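Local coordinates for protein thymidylate synthase ThyX (Streptomyces cacaoi subsp. asoensis, PDB 4P5A) that probably catalyses the flavin-dependent reductive methylation of UMP or dUMP at the uracil ring, with methylenetetrahydrofolate as the likely methyl donor, working as an FAD-binding homotetramer, at residues B[168-171]-B[172-175]; B[230-233]-B[234-238]. One frame throughout, in Å; residues are numbered along the deposited sequence.

Contact 1: B[168-171]-B[172-175]; sequences VLPV and STYS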
loop_
_atom_site.group_PDB
_atom_site.type_symbol
_atom_site.label_atom_id
_atom_site.label_comp_id
_atom_site.label_asym_id
_atom_site.label_seq_id
_atom_site.Cartn_x
_atom_site.Cartn_y
_atom_site.Cartn_z
ATOM N N VAL B 168 -4.714 -32.514 -2.195
ATOM C CA VAL B 168 -4.725 -33.270 -3.445
ATOM C C VAL B 168 -5.457 -32.566 -4.595
ATOM O O VAL B 168 -5.411 -33.055 -5.753
ATOM C CB VAL B 168 -5.365 -34.681 -3.201
ATOM C CG1 VAL B 168 -4.432 -35.440 -2.191
ATOM C CG2 VAL B 168 -6.814 -34.540 -2.788
ATOM N N LEU B 169 -6.114 -31.428 -4.317
ATOM C CA LEU B 169 -6.968 -30.758 -5.366
ATOM C C LEU B 169 -6.109 -29.870 -6.255
ATOM O O LEU B 169 -5.133 -29.236 -5.764
ATOM C CB LEU B 169 -8.144 -29.927 -4.762
ATOM C CG LEU B 169 -9.101 -30.764 -3.880
ATOM C CD1 LEU B 169 -10.085 -29.885 -3.279
ATOM C CD2 LEU B 169 -9.846 -31.726 -4.745
ATOM N N PRO B 170 -6.438 -29.808 -7.562
ATOM C CA PRO B 170 -5.610 -29.180 -8.531
ATOM C C PRO B 170 -5.825 -27.664 -8.521
ATOM O O PRO B 170 -6.850 -27.144 -7.987
ATOM C CB PRO B 170 -6.158 -29.731 -9.853
ATOM C CG PRO B 170 -7.586 -30.028 -9.602
ATOM C CD PRO B 170 -7.564 -30.527 -8.170
ATOM N N VAL B 171 -4.911 -26.959 -9.151
ATOM C CA VAL B 171 -5.014 -25.491 -9.226
ATOM C C VAL B 171 -6.126 -25.036 -10.153
ATOM O O VAL B 171 -6.454 -23.809 -10.233
ATOM C CB VAL B 171 -3.678 -24.851 -9.624
ATOM C CG1 VAL B 171 -2.544 -25.081 -8.551
ATOM C CG2 VAL B 171 -3.256 -25.333 -11.006
ATOM N N SER B 172 -6.775 -25.980 -10.852
ATOM C CA SER B 172 -7.929 -25.692 -11.660
ATOM C C SER B 172 -9.248 -25.678 -10.912
ATOM O O SER B 172 -10.297 -25.398 -11.490
ATOM C CB SER B 172 -8.013 -26.756 -12.775
ATOM O OG SER B 172 -8.223 -28.026 -12.093
ATOM N N THR B 173 -9.208 -26.045 -9.625
ATOM C CA THR B 173 -10.391 -26.067 -8.791
ATOM C C THR B 173 -11.008 -24.629 -8.735
ATOM O O THR B 173 -10.264 -23.692 -8.554
ATOM C CB THR B 173 -9.978 -26.429 -7.320
ATOM O OG1 THR B 173 -9.383 -27.746 -7.355
ATOM C CG2 THR B 173 -11.246 -26.534 -6.453
ATOM N N TYR B 174 -12.313 -24.497 -8.897
ATOM C CA TYR B 174 -12.941 -23.153 -8.853
ATOM C C TYR B 174 -12.960 -22.629 -7.415
ATOM O O TYR B 174 -13.183 -23.428 -6.441
ATOM C CB TYR B 174 -14.371 -23.233 -9.363
ATOM C CG TYR B 174 -14.440 -23.039 -10.850
ATOM C CD1 TYR B 174 -14.531 -21.784 -11.414
ATOM C CD2 TYR B 174 -14.392 -24.163 -11.714
ATOM C CE1 TYR B 174 -14.602 -21.631 -12.830
ATOM C CE2 TYR B 174 -14.513 -24.031 -13.083
ATOM C CZ TYR B 174 -14.642 -22.756 -13.630
ATOM O OH TYR B 174 -14.783 -22.560 -14.973
ATOM N N SER B 175 -12.714 -21.310 -7.302
ATOM C CA SER B 175 -12.904 -20.621 -6.073
ATOM C C SER B 175 -13.785 -19.381 -6.357
ATOM O O SER B 175 -14.138 -19.115 -7.503
ATOM C CB SER B 175 -11.488 -20.268 -5.525
ATOM O OG SER B 175 -11.630 -19.881 -4.127
#
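Thr173 folds back onto Pro170 with its hydroxyl turned into the turn that joins the two residues. Its CB lies 3.3 Å from Pro170 O, and the branch leading on to OG1 brings that oxygen to 2.7 Å from Pro170 O, to which it donates a hydrogen bond. The same OG1 skims the proline ring, 3.4 Å from Pro170 CD, and touches Leu169 CB at 3.6 Å. It is placed there by a first torsion of -61°, which sets OG1 beside its own backbone N, leaving CG2 on the other side next to the carbonyl carbon. Pro170 to Thr173 form a type I beta turn, closed by the bond from Thr173 N to Pro170 O (3.1 Å, N-H...O angle 163°). Pro170 O therefore takes two donors from one residue: the hydroxyl tilted 16° from the carbonyl plane, the amide well above it. At the turn's corner Ser172 OG sits between its backbone N and carbonyl carbon and rests on the proline ring, 3.3 Å from Pro170 CG. That hydroxyl also makes a weak hydrogen bond to Leu167 O of a second subunit, whose Leu167 packs against Pro170 and Val171. Within the chain, Phe106 of strand 105-107 touches Pro170, Ser172 and Thr173, and Tyr145 of helix 131-157 meets Pro170 and Ser172 as the chain enters strand 174-181.

Contact 2: B[230-233]-B[234-238]; sequences AFTA and FGRVS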
loop_
_atom_site.group_PDB
_atom_site.type_symbol
_atom_site.label_atom_id
_atom_site.label_comp_id
_atom_site.label_asym_id
_atom_site.label_seq_id
_atom_site.Cartn_x
_atom_site.Cartn_y
_atom_site.Cartn_z
ATOM N N ALA B 230 -11.369 7.865 -21.913
ATOM C CA ALA B 230 -10.039 8.534 -21.782
ATOM C C ALA B 230 -8.908 7.505 -21.539
ATOM O O ALA B 230 -7.813 7.645 -22.058
ATOM C CB ALA B 230 -10.060 9.567 -20.569
ATOM N N PHE B 231 -9.163 6.488 -20.694
ATOM C CA PHE B 231 -8.136 5.488 -20.426
ATOM C C PHE B 231 -7.687 4.859 -21.743
ATOM O O PHE B 231 -6.505 4.669 -21.969
ATOM C CB PHE B 231 -8.799 4.409 -19.609
ATOM C CG PHE B 231 -7.877 3.214 -19.273
ATOM C CD1 PHE B 231 -8.303 1.905 -19.649
ATOM C CD2 PHE B 231 -6.641 3.423 -18.571
ATOM C CE1 PHE B 231 -7.514 0.738 -19.344
ATOM C CE2 PHE B 231 -5.852 2.266 -18.316
ATOM C CZ PHE B 231 -6.268 0.969 -18.675
ATOM N N THR B 232 -8.646 4.497 -22.595
ATOM C CA THR B 232 -8.239 3.862 -23.866
ATOM C C THR B 232 -7.611 4.852 -24.824
ATOM O O THR B 232 -6.582 4.519 -25.455
ATOM C CB THR B 232 -9.418 3.094 -24.475
ATOM O OG1 THR B 232 -9.569 1.886 -23.712
ATOM C CG2 THR B 232 -9.107 2.577 -25.910
ATOM N N ALA B 233 -8.080 6.065 -24.811
ATOM C CA ALA B 233 -7.528 7.135 -25.721
ATOM C C ALA B 233 -6.076 7.396 -25.433
ATOM O O ALA B 233 -5.291 7.745 -26.384
ATOM C CB ALA B 233 -8.274 8.407 -25.542
ATOM N N PHE B 234 -5.691 7.298 -24.155
ATOM C CA PHE B 234 -4.300 7.566 -23.814
ATOM C C PHE B 234 -3.345 6.377 -23.714
ATOM O O PHE B 234 -2.251 6.513 -23.125
ATOM C CB PHE B 234 -4.238 8.475 -22.622
ATOM C CG PHE B 234 -4.711 9.908 -22.989
ATOM C CD1 PHE B 234 -3.881 10.745 -23.826
ATOM C CD2 PHE B 234 -5.998 10.325 -22.657
ATOM C CE1 PHE B 234 -4.302 12.033 -24.223
ATOM C CE2 PHE B 234 -6.428 11.616 -22.967
ATOM C CZ PHE B 234 -5.614 12.478 -23.793
ATOM N N GLY B 235 -3.762 5.239 -24.275
ATOM C CA GLY B 235 -2.849 4.098 -24.407
ATOM C C GLY B 235 -3.019 3.047 -23.329
ATOM O O GLY B 235 -2.184 2.179 -23.235
ATOM N N ARG B 236 -4.075 3.174 -22.503
ATOM C CA ARG B 236 -4.433 2.085 -21.498
ATOM C C ARG B 236 -3.384 1.989 -20.424
ATOM O O ARG B 236 -3.037 0.849 -19.984
ATOM C CB ARG B 236 -4.713 0.720 -22.136
ATOM C CG ARG B 236 -5.927 0.783 -23.132
ATOM C CD ARG B 236 -6.244 -0.597 -23.776
ATOM N NE ARG B 236 -6.591 -1.649 -22.811
ATOM C CZ ARG B 236 -7.798 -1.769 -22.247
ATOM N NH1 ARG B 236 -8.824 -0.887 -22.504
ATOM N NH2 ARG B 236 -7.983 -2.762 -21.436
ATOM N N VAL B 237 -2.926 3.163 -19.996
ATOM C CA VAL B 237 -1.929 3.322 -18.914
ATOM C C VAL B 237 -2.668 3.971 -17.744
ATOM O O VAL B 237 -3.381 4.962 -17.964
ATOM C CB VAL B 237 -0.766 4.242 -19.361
ATOM C CG1 VAL B 237 0.186 4.351 -18.205
ATOM C CG2 VAL B 237 -0.075 3.622 -20.569
ATOM N N SER B 238 -2.602 3.423 -16.533
ATOM C CA SER B 238 -3.253 4.093 -15.392
ATOM C C SER B 238 -2.587 5.391 -15.126
ATOM O O SER B 238 -1.326 5.451 -15.119
ATOM C CB SER B 238 -3.105 3.165 -14.130
ATOM O OG SER B 238 -3.906 3.681 -13.077
HETATM O O HOH W 1 -4.378 5.680 -20.598
#
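The Phe231 ring has Arg236 CA over one face, a CH-pi contact 3.7 Å from the ring centroid, and Ser238 N at its edge in the ring plane. The Arg236 guanidinium in turn has Phe231 CE1 over one face, 3.8 Å from Arg236 CZ, and Thr232 OG1 at its edge. Ring and guanidinium planes stand 62° apart, so this is no parallel stack. Ala230 O lies at the edge of the Phe234 ring, 3.3 Å from CD2. Phe231 reaches beneath the departing chain because its CG is anti to the backbone N (chi1 177°), while a bend at chi3 brings the arginine head back beside Thr232, where NH1 donates to OG1 at 3.1 Å. NH1 also forms a salt bridge with Glu217, and NH2 bonds Thr194 OG1. A leucine in place of Arg236 would probably leave Glu217 without its charged mate, and Thr232 OG1 and Thr194 OG1 without these donors. The backbone is a Schellman motif: Arg236 N bonds Phe231 O at 2.9 Å and Gly235 N bonds Thr232 O at 3.1 Å, with Gly235, at positive phi, as the C-prime residue. A water donates to Phe231 O (2.7 Å) and accepts from Val237 N, tying the helix end to the tail. Around this helix end, Phe231 packs against Met187 and Leu190 of helix 183-193 and Phe234, just past the helix, against Met57 and Arg58 of helix 48-58, while Val237 in the loop touches Tyr201 of a third subunit.

Contacts 1 and 2 lie on opposite sides of the chain's centre, about 35 Å apart between centres and about 22 Å between nearest atoms, and they do not touch. Both are local contacts within one continuous stretch: in 168-175 a type I beta turn leads into strand 174-181, whereas 230-238 is the end of helix 225-233 and the loop after it. Each lies near a different ligand. The side chain of Val171 in contact 1 is about 8 Å from a bound 5-bromo-UMP, and that of Leu169 is about 4 Å from the side chain of the nucleotide-pocket residue Arg166. In contact 2 the side chain of Ser238 is about 5 Å from a bound FAD and about 4 Å from those of the FAD-binding residues Arg184 and His188.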